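Local coordinates for protein FimX (Pseudomonas aeruginosa PAO1, PDB 3HV9) that belongs to the EAL-domain proteins and is represented here by its EAL domain, a barrel-like fold of strands and helices, at residues I20-L25 against A74-K79; L33-I38 against E49-L54; P225-A230 against T242-Y247. All coordinates share one frame; numbering follows the deposited sequence.

Contact 1. Residues I20-L25 against A74-K79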
loop_
_atom_site.group_PDB
_atom_site.type_symbol
_atom_site.label_atom_id
_atom_site.label_comp_id
_atom_site.label_asym_id
_atom_site.label_seq_id
_atom_site.Cartn_x
_atom_site.Cartn_y
_atom_site.Cartn_z
ATOM N N ILE A 20 17.094 -15.412 6.338
ATOM C CA ILE A 20 16.658 -15.145 4.971
ATOM C C ILE A 20 16.353 -13.653 4.784
ATOM O O ILE A 20 16.716 -13.059 3.775
ATOM C CB ILE A 20 15.423 -15.955 4.599
ATOM C CG1 ILE A 20 15.773 -17.435 4.486
ATOM C CG2 ILE A 20 14.846 -15.447 3.283
ATOM C CD1 ILE A 20 14.556 -18.318 4.301
ATOM N N LEU A 21 15.688 -13.064 5.777
ATOM C CA LEU A 21 15.318 -11.656 5.760
ATOM C C LEU A 21 16.550 -10.749 5.813
ATOM O O LEU A 21 16.634 -9.759 5.097
ATOM C CB LEU A 21 14.415 -11.336 6.951
ATOM C CG LEU A 21 12.937 -11.666 6.777
ATOM C CD1 LEU A 21 12.191 -11.577 8.099
ATOM C CD2 LEU A 21 12.327 -10.733 5.762
ATOM N N GLN A 22 17.506 -11.088 6.663
ATOM C CA GLN A 22 18.672 -10.244 6.830
ATOM C C GLN A 22 19.455 -10.269 5.544
ATOM O O GLN A 22 19.988 -9.257 5.123
ATOM C CB GLN A 22 19.547 -10.722 7.994
ATOM C CG GLN A 22 18.975 -10.376 9.362
ATOM C CD GLN A 22 19.639 -11.142 10.503
ATOM O OE1 GLN A 22 20.356 -12.129 10.286
ATOM N NE2 GLN A 22 19.396 -10.688 11.732
ATOM N N GLN A 23 19.506 -11.425 4.903
ATOM C CA GLN A 23 20.302 -11.552 3.697
ATOM C C GLN A 23 19.605 -10.876 2.527
ATOM O O GLN A 23 20.251 -10.308 1.643
ATOM C CB GLN A 23 20.562 -13.025 3.359
ATOM C CG GLN A 23 21.858 -13.224 2.635
ATOM C CD GLN A 23 22.059 -14.638 2.182
ATOM O OE1 GLN A 23 23.174 -15.167 2.226
ATOM N NE2 GLN A 23 20.984 -15.265 1.730
ATOM N N ALA A 24 18.280 -10.951 2.525
ATOM C CA ALA A 24 17.500 -10.449 1.409
ATOM C C ALA A 24 17.603 -8.924 1.309
ATOM O O ALA A 24 17.575 -8.354 0.219
ATOM C CB ALA A 24 16.050 -10.895 1.544
ATOM N N LEU A 25 17.739 -8.272 2.453
ATOM C CA LEU A 25 17.877 -6.826 2.490
ATOM C C LEU A 25 19.186 -6.425 1.853
ATOM O O LEU A 25 19.337 -5.306 1.381
ATOM C CB LEU A 25 17.852 -6.328 3.930
ATOM C CG LEU A 25 16.471 -6.202 4.564
ATOM C CD1 LEU A 25 16.599 -6.201 6.076
ATOM C CD2 LEU A 25 15.795 -4.930 4.064
ATOM N N ALA A 74 12.715 -10.072 14.805
ATOM C CA ALA A 74 14.109 -9.673 14.650
ATOM C C ALA A 74 14.273 -8.150 14.586
ATOM O O ALA A 74 15.371 -7.659 14.333
ATOM C CB ALA A 74 14.742 -10.294 13.390
ATOM N N GLY A 75 13.181 -7.416 14.809
ATOM C CA GLY A 75 13.182 -5.964 14.705
ATOM C C GLY A 75 13.570 -5.440 13.328
ATOM O O GLY A 75 14.352 -4.493 13.214
ATOM N N LEU A 76 13.002 -6.034 12.279
ATOM C CA LEU A 76 13.412 -5.739 10.906
ATOM C C LEU A 76 12.376 -4.953 10.104
ATOM O O LEU A 76 12.601 -4.617 8.939
ATOM C CB LEU A 76 13.753 -7.049 10.186
ATOM C CG LEU A 76 15.225 -7.423 9.979
ATOM C CD1 LEU A 76 16.155 -6.731 10.954
ATOM C CD2 LEU A 76 15.418 -8.918 10.017
ATOM N N ALA A 77 11.245 -4.642 10.722
ATOM C CA ALA A 77 10.128 -4.062 9.965
ATOM C C ALA A 77 10.423 -2.709 9.326
ATOM O O ALA A 77 10.157 -2.511 8.139
ATOM C CB ALA A 77 8.874 -3.972 10.830
ATOM N N GLU A 78 10.934 -1.764 10.111
ATOM C CA GLU A 78 11.244 -0.435 9.574
ATOM C C GLU A 78 12.204 -0.532 8.393
ATOM O O GLU A 78 12.072 0.174 7.384
ATOM C CB GLU A 78 11.860 0.457 10.653
ATOM C CG GLU A 78 10.965 0.638 11.872
ATOM C CD GLU A 78 11.335 -0.302 13.001
ATOM O OE1 GLU A 78 11.864 -1.409 12.715
ATOM O OE2 GLU A 78 11.101 0.074 14.175
ATOM N N LYS A 79 13.171 -1.424 8.526
ATOM C CA LYS A 79 14.185 -1.591 7.514
ATOM C C LYS A 79 13.572 -2.169 6.215
ATOM O O LYS A 79 13.954 -1.802 5.097
ATOM C CB LYS A 79 15.339 -2.454 8.070
ATOM C CG LYS A 79 16.664 -2.144 7.377
ATOM C CD LYS A 79 17.834 -3.003 7.836
ATOM C CE LYS A 79 19.005 -2.843 6.842
ATOM N NZ LYS A 79 20.136 -3.812 7.017
#

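Contact 2. Residues L33-I38 against E49-L54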
loop_
_atom_site.group_PDB
_atom_site.type_symbol
_atom_site.label_atom_id
_atom_site.label_comp_id
_atom_site.label_asym_id
_atom_site.label_seq_id
_atom_site.Cartn_x
_atom_site.Cartn_y
_atom_site.Cartn_z
ATOM N N LEU A 33 5.721 -6.698 -6.248
ATOM C CA LEU A 33 4.654 -6.944 -7.202
ATOM C C LEU A 33 3.801 -5.700 -7.238
ATOM O O LEU A 33 3.848 -4.895 -6.300
ATOM C CB LEU A 33 3.810 -8.159 -6.779
ATOM C CG LEU A 33 4.491 -9.518 -6.596
ATOM C CD1 LEU A 33 3.507 -10.511 -6.008
ATOM C CD2 LEU A 33 5.012 -10.041 -7.905
ATOM N N PHE A 34 3.011 -5.547 -8.302
ATOM C CA PHE A 34 2.171 -4.359 -8.474
ATOM C C PHE A 34 0.763 -4.742 -8.895
ATOM O O PHE A 34 0.577 -5.493 -9.850
ATOM C CB PHE A 34 2.797 -3.437 -9.520
ATOM C CG PHE A 34 4.250 -3.168 -9.274
ATOM C CD1 PHE A 34 4.651 -2.086 -8.492
ATOM C CD2 PHE A 34 5.219 -4.002 -9.806
ATOM C CE1 PHE A 34 6.004 -1.842 -8.252
ATOM C CE2 PHE A 34 6.569 -3.769 -9.563
ATOM C CZ PHE A 34 6.960 -2.682 -8.788
ATOM N N GLN A 35 -0.228 -4.226 -8.183
ATOM C CA GLN A 35 -1.614 -4.480 -8.531
ATOM C C GLN A 35 -2.307 -3.168 -8.842
ATOM O O GLN A 35 -2.442 -2.311 -7.971
ATOM C CB GLN A 35 -2.365 -5.208 -7.413
ATOM C CG GLN A 35 -3.788 -5.620 -7.824
ATOM C CD GLN A 35 -4.393 -6.671 -6.893
ATOM O OE1 GLN A 35 -4.017 -6.760 -5.733
ATOM N NE2 GLN A 35 -5.334 -7.470 -7.406
ATOM N N PRO A 36 -2.782 -3.029 -10.086
ATOM C CA PRO A 36 -3.374 -1.788 -10.598
ATOM C C PRO A 36 -4.535 -1.329 -9.746
ATOM O O PRO A 36 -5.367 -2.138 -9.288
ATOM C CB PRO A 36 -3.893 -2.189 -11.977
ATOM C CG PRO A 36 -3.156 -3.421 -12.340
ATOM C CD PRO A 36 -2.791 -4.108 -11.085
ATOM N N VAL A 37 -4.597 -0.026 -9.528
ATOM C CA VAL A 37 -5.805 0.568 -8.976
ATOM C C VAL A 37 -6.529 1.275 -10.135
ATOM O O VAL A 37 -5.966 2.128 -10.809
ATOM C CB VAL A 37 -5.475 1.508 -7.807
ATOM C CG1 VAL A 37 -6.730 2.236 -7.325
ATOM C CG2 VAL A 37 -4.832 0.713 -6.670
ATOM N N ILE A 38 -7.767 0.886 -10.385
ATOM C CA ILE A 38 -8.486 1.326 -11.572
ATOM C C ILE A 38 -9.343 2.536 -11.238
ATOM O O ILE A 38 -10.076 2.532 -10.238
ATOM C CB ILE A 38 -9.393 0.176 -12.120
ATOM C CG1 ILE A 38 -8.582 -0.752 -13.029
ATOM C CG2 ILE A 38 -10.605 0.723 -12.889
ATOM C CD1 ILE A 38 -7.519 -1.558 -12.301
ATOM N N GLU A 49 -0.707 -0.383 -6.549
ATOM C CA GLU A 49 -0.342 -0.688 -5.168
ATOM C C GLU A 49 0.853 -1.615 -5.226
ATOM O O GLU A 49 0.873 -2.548 -6.034
ATOM C CB GLU A 49 -1.486 -1.385 -4.432
ATOM C CG GLU A 49 -1.190 -1.651 -2.946
ATOM C CD GLU A 49 -2.267 -2.485 -2.282
ATOM O OE1 GLU A 49 -3.195 -2.933 -3.002
ATOM O OE2 GLU A 49 -2.196 -2.688 -1.046
ATOM N N VAL A 50 1.863 -1.356 -4.403
ATOM C CA VAL A 50 2.992 -2.279 -4.346
ATOM C C VAL A 50 2.867 -3.311 -3.228
ATOM O O VAL A 50 2.365 -3.039 -2.137
ATOM C CB VAL A 50 4.393 -1.589 -4.480
ATOM C CG1 VAL A 50 4.270 -0.096 -4.453
ATOM C CG2 VAL A 50 5.411 -2.135 -3.479
ATOM N N LEU A 51 3.259 -4.530 -3.563
ATOM C CA LEU A 51 3.086 -5.679 -2.686
ATOM C C LEU A 51 4.437 -6.368 -2.553
ATOM O O LEU A 51 5.225 -6.418 -3.497
ATOM C CB LEU A 51 2.044 -6.635 -3.271
ATOM C CG LEU A 51 0.611 -6.088 -3.426
ATOM C CD1 LEU A 51 -0.294 -7.122 -4.063
ATOM C CD2 LEU A 51 0.009 -5.653 -2.089
ATOM N N LEU A 52 4.734 -6.858 -1.369
ATOM C CA LEU A 52 6.058 -7.375 -1.130
ATOM C C LEU A 52 6.017 -8.897 -1.072
ATOM O O LEU A 52 5.130 -9.477 -0.446
ATOM C CB LEU A 52 6.607 -6.804 0.184
ATOM C CG LEU A 52 8.010 -7.285 0.551
ATOM C CD1 LEU A 52 9.045 -6.718 -0.391
ATOM C CD2 LEU A 52 8.331 -6.936 1.973
ATOM N N ARG A 53 6.972 -9.528 -1.741
ATOM C CA ARG A 53 7.206 -10.961 -1.589
ATOM C C ARG A 53 8.673 -11.223 -1.262
ATOM O O ARG A 53 9.560 -10.451 -1.643
ATOM C CB ARG A 53 6.824 -11.708 -2.866
ATOM C CG ARG A 53 5.341 -11.510 -3.286
ATOM C CD ARG A 53 4.334 -12.165 -2.311
ATOM N NE ARG A 53 2.951 -12.079 -2.801
ATOM C CZ ARG A 53 2.069 -11.172 -2.388
ATOM N NH1 ARG A 53 2.416 -10.279 -1.465
ATOM N NH2 ARG A 53 0.840 -11.154 -2.895
ATOM N N LEU A 54 8.918 -12.312 -0.552
ATOM C CA LEU A 54 10.261 -12.748 -0.222
ATOM C C LEU A 54 10.503 -14.113 -0.828
ATOM O O LEU A 54 9.673 -15.032 -0.691
ATOM C CB LEU A 54 10.405 -12.840 1.294
ATOM C CG LEU A 54 11.659 -13.480 1.895
ATOM C CD1 LEU A 54 12.880 -12.656 1.566
ATOM C CD2 LEU A 54 11.495 -13.583 3.409
HETATM O O HOH W 1 -3.898 -5.591 -3.151
#

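Contact 3. Residues P225-A230 against T242-Y247. With GOL (glycerol), chain C.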
loop_
_atom_site.group_PDB
_atom_site.type_symbol
_atom_site.label_atom_id
_atom_site.label_comp_id
_atom_site.label_asym_id
_atom_site.label_seq_id
_atom_site.Cartn_x
_atom_site.Cartn_y
_atom_site.Cartn_z
ATOM N N PRO A 225 -11.640 -2.458 -2.895
ATOM C CA PRO A 225 -10.865 -3.647 -3.289
ATOM C C PRO A 225 -11.740 -4.899 -3.442
ATOM O O PRO A 225 -12.950 -4.817 -3.238
ATOM C CB PRO A 225 -9.939 -3.867 -2.098
ATOM C CG PRO A 225 -10.524 -3.064 -0.955
ATOM C CD PRO A 225 -11.736 -2.339 -1.433
ATOM N N PHE A 226 -11.110 -6.031 -3.767
ATOM C CA PHE A 226 -11.746 -7.362 -3.851
ATOM C C PHE A 226 -12.843 -7.431 -4.885
ATOM O O PHE A 226 -13.869 -8.065 -4.669
ATOM C CB PHE A 226 -12.260 -7.862 -2.492
ATOM C CG PHE A 226 -11.159 -8.247 -1.539
ATOM C CD1 PHE A 226 -10.505 -9.469 -1.668
ATOM C CD2 PHE A 226 -10.766 -7.377 -0.519
ATOM C CE1 PHE A 226 -9.482 -9.822 -0.793
ATOM C CE2 PHE A 226 -9.742 -7.715 0.360
ATOM C CZ PHE A 226 -9.094 -8.939 0.222
ATOM N N VAL A 227 -12.625 -6.753 -6.006
ATOM C CA VAL A 227 -13.526 -6.866 -7.137
ATOM C C VAL A 227 -13.234 -8.176 -7.847
ATOM O O VAL A 227 -12.200 -8.312 -8.508
ATOM C CB VAL A 227 -13.371 -5.679 -8.100
ATOM C CG1 VAL A 227 -14.291 -5.843 -9.305
ATOM C CG2 VAL A 227 -13.689 -4.392 -7.368
ATOM N N GLU A 228 -14.134 -9.150 -7.693
ATOM C CA GLU A 228 -13.870 -10.479 -8.233
ATOM C C GLU A 228 -14.841 -10.847 -9.350
ATOM O O GLU A 228 -14.734 -11.920 -9.936
ATOM C CB GLU A 228 -13.896 -11.544 -7.117
ATOM C CG GLU A 228 -13.072 -11.193 -5.857
ATOM C CD GLU A 228 -11.581 -10.983 -6.143
ATOM O OE1 GLU A 228 -10.847 -10.473 -5.267
ATOM O OE2 GLU A 228 -11.136 -11.339 -7.242
ATOM N N SER A 229 -15.778 -9.954 -9.657
ATOM C CA SER A 229 -16.799 -10.247 -10.656
ATOM C C SER A 229 -17.366 -8.982 -11.310
ATOM O O SER A 229 -17.258 -7.864 -10.769
ATOM C CB SER A 229 -17.954 -11.035 -10.016
ATOM O OG SER A 229 -18.660 -10.210 -9.101
ATOM N N ALA A 230 -17.984 -9.180 -12.475
ATOM C CA ALA A 230 -18.673 -8.116 -13.188
ATOM C C ALA A 230 -19.786 -7.590 -12.304
ATOM O O ALA A 230 -20.027 -6.386 -12.205
ATOM C CB ALA A 230 -19.243 -8.652 -14.471
ATOM N N THR A 242 -14.778 5.825 -6.275
ATOM C CA THR A 242 -13.921 6.573 -7.181
ATOM C C THR A 242 -12.817 5.698 -7.809
ATOM O O THR A 242 -12.413 5.922 -8.957
ATOM C CB THR A 242 -13.462 7.967 -6.590
ATOM O OG1 THR A 242 -12.141 8.306 -7.034
ATOM C CG2 THR A 242 -13.504 7.961 -5.099
ATOM N N TYR A 243 -12.372 4.680 -7.070
ATOM C CA TYR A 243 -11.412 3.692 -7.582
ATOM C C TYR A 243 -11.801 2.284 -7.129
ATOM O O TYR A 243 -12.398 2.112 -6.067
ATOM C CB TYR A 243 -9.995 3.963 -7.069
ATOM C CG TYR A 243 -9.375 5.288 -7.464
ATOM C CD1 TYR A 243 -8.613 5.406 -8.621
ATOM C CD2 TYR A 243 -9.512 6.409 -6.652
ATOM C CE1 TYR A 243 -8.018 6.621 -8.977
ATOM C CE2 TYR A 243 -8.926 7.625 -6.999
ATOM C CZ TYR A 243 -8.180 7.724 -8.157
ATOM O OH TYR A 243 -7.598 8.931 -8.496
ATOM N N ILE A 244 -11.433 1.286 -7.929
ATOM C CA ILE A 244 -11.634 -0.121 -7.578
ATOM C C ILE A 244 -10.379 -0.957 -7.885
ATOM O O ILE A 244 -9.530 -0.556 -8.677
ATOM C CB ILE A 244 -12.870 -0.731 -8.292
ATOM C CG1 ILE A 244 -12.791 -0.499 -9.798
ATOM C CG2 ILE A 244 -14.170 -0.167 -7.714
ATOM C CD1 ILE A 244 -13.859 -1.221 -10.581
ATOM N N GLN A 245 -10.258 -2.114 -7.249
ATOM C CA GLN A 245 -9.098 -2.966 -7.453
ATOM C C GLN A 245 -9.566 -4.384 -7.243
ATOM O O GLN A 245 -10.493 -4.619 -6.482
ATOM C CB GLN A 245 -8.033 -2.629 -6.415
ATOM C CG GLN A 245 -6.689 -3.332 -6.593
ATOM C CD GLN A 245 -5.846 -3.230 -5.333
ATOM O OE1 GLN A 245 -6.359 -3.391 -4.221
ATOM N NE2 GLN A 245 -4.552 -2.965 -5.496
ATOM N N GLY A 246 -8.940 -5.336 -7.916
ATOM C CA GLY A 246 -9.329 -6.719 -7.730
ATOM C C GLY A 246 -8.739 -7.586 -8.813
ATOM O O GLY A 246 -8.431 -7.094 -9.908
ATOM N N TYR A 247 -8.594 -8.881 -8.528
ATOM C CA TYR A 247 -8.049 -9.809 -9.516
ATOM C C TYR A 247 -8.813 -9.739 -10.851
ATOM O O TYR A 247 -8.214 -9.828 -11.920
ATOM C CB TYR A 247 -8.072 -11.238 -8.982
ATOM C CG TYR A 247 -7.006 -12.104 -9.611
ATOM C CD1 TYR A 247 -7.255 -12.835 -10.778
ATOM C CD2 TYR A 247 -5.742 -12.180 -9.046
ATOM C CE1 TYR A 247 -6.255 -13.622 -11.356
ATOM C CE2 TYR A 247 -4.751 -12.952 -9.608
ATOM C CZ TYR A 247 -5.000 -13.673 -10.753
ATOM O OH TYR A 247 -3.976 -14.435 -11.283
HETATM C C1 GOL C . -7.334 -6.772 -3.970
HETATM O O1 GOL C . -8.244 -5.727 -4.196
HETATM C C2 GOL C . -7.172 -6.888 -2.467
HETATM O O2 GOL C . -6.462 -5.758 -2.016
HETATM C C3 GOL C . -6.408 -8.166 -2.131
HETATM O O3 GOL C . -5.956 -8.077 -0.802
#

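Contact 1. Residues I20-L25 against A74-K79
Leu76 reaches out from the turn between helices 64-73 and 77-97 and lays one methyl, CD2, against two consecutive residues of helix 17-24. That methyl is 4.0 Å from Leu21 CB and 3.9 Å from Gln22 CG, so it meets the stems of both side chains and leaves their ends aside. The Leu76 and Gln22 side chains run across each other at about a right angle. The Gln22 chain is extended beyond CG and carries its amide past the methyl, so what Leu76 touches is the aliphatic stem.

About one turn on from Leu21, Leu25 faces the start of helix 77-97. Its two methyls divide the work. CD1 lies 3.9 Å from Lys79 CD and 4.3 Å from Leu76 CG, joining the two apolar patches, while CD2 rests 3.8 Å from the backbone oxygen Lys79 O. Lys79 leaves its backbone with CG anti to N (chi1 -153°) and continues extended, which takes its methylene chain at a slant across Leu25 and sends NZ toward Glu26, where a long, weak ion pair forms. No hydrogen bond links the two segments. The contact is greasy at its centre, with Gln22 and the lysine chain at its margins. Behind it, Leu21 and Leu25 also lean on Phe30 of strand 30-39.

Leu76 follows directly on the helix end. Gly75, at positive phi (60°), is the C-prime residue of a Schellman motif that terminates helix 64-73 and turns the chain into helix 77-97. The arrangement is a surface helix-to-turn packing, in which a leucine just after a Schellman glycine presses on helix 17-24.

Contact 2. Residues L33-I38 against E49-L54
Leu33 and Leu51 face each other as an antiparallel hydrogen-bonded pair: Leu33 N donates to Leu51 O and Leu51 N to Leu33 O, each 2.8 Å. Gln35 and Glu49 repeat the pattern, Glu49 N reaching Gln35 O almost straight (174°). Between them is the non-hydrogen-bonded pair Phe34 and Val50, whose side chains run alongside each other on the same face of the hairpin, with Phe34 CD1 4.1 Å from Val50 CB; both pack under helix 77-97, on Leu91 and Val84. On the other face, Leu33 CD1 stands over one face of the Arg53 guanidinium and comes 3.4 Å from Arg53 CG. The bend of Arg53 at chi2 (-68°) folds the group back, and its NH1 bonds to Leu52 O.

Further out, a water lies 2.8 Å from both Gln35 OE1 and Glu49 OE1. Gln250 O takes Gln35 NE2. Lys190 forms a salt bridge with Glu49 OE1, which Gln245 also reaches, while His107, Gln139 and a further glycerol, distinct from the one between Phe226 and Gln245, bond to OE2. Glu49-Val50-Leu51 probably correspond to the family's Glu-Ala-Leu signature, with valine in the middle. Bonds at both oxygens probably hold the carboxylate's rotation and turn it to a polar pocket.

Contact 3. Residues P225-A230 against T242-Y247
Val227 N donates to Gln245 O, the hydrogen bond between these two segments (3.1 Å, 166°). The side chain of Gln245 then leaves that backbone for a glycerol, probably from the crystallisation liquor. Its CB lies 3.8 Å from glycerol O1. With CG anti to the backbone N (chi1 -173°) and the chain extended, CG (3.7 Å) and then CD also pass O1. At the tip, OE1 accepts from two hydroxyls, O1 at 3.0 Å and O2 at 3.2 Å, and also from Lys190 NZ. The other branch, NE2, is taken up by Glu49 and reaches Gln35 O more weakly.

Phe226 closes in on the ligand from the other segment. Its backbone N gives glycerol O1 a nearly straight bond of 2.9 Å, and one face of its ring is covered by the ligand, with C2 over the ring centre. O1 is thus held by a backbone N-H and a glutamine oxygen. Beyond it, Val227 CG2 rests 3.9 Å from Ile244 CB, and Glu228 bends at chi2 to bring OE2 within 3.5 Å of Tyr247 CB.

The segment 225-230 is the loop that follows strand 221-224 and leads into helix 230-239, N-capped by Ser229 through Val232 N. Val227 and Ile244 both press on Leu233 and Leu236 of that helix. Helix 230-239 is the connection of a beta-alpha-beta crossover from strand 221-224 to strand 243-244, itself set between strands 221-224 and 30-39.

Overall arrangement
Along the chain, contact 2 is nested inside the loop that contact 1 closes, and contact 3 follows both. Contacts 1 and 2 have centres 20 Å apart and meet through Leu54, against which Ile20, Leu21 and Ala24 pack. Contacts 2 and 3, with centres 14 Å apart, share the mixed sheet: strands 30-39 and 243-244 are neighbours, and a probable hydrogen bond joins Ile38 N to Ile244 O (2.8 Å), so its first and last strands pair. Contacts 1 and 3 lie on opposite sides of the chain's centre, about 20 Å apart at their nearest atoms. The hairpin of contact 2 thus touches helix 17-24 at one end and the Gln245 loop of contact 3 at the other.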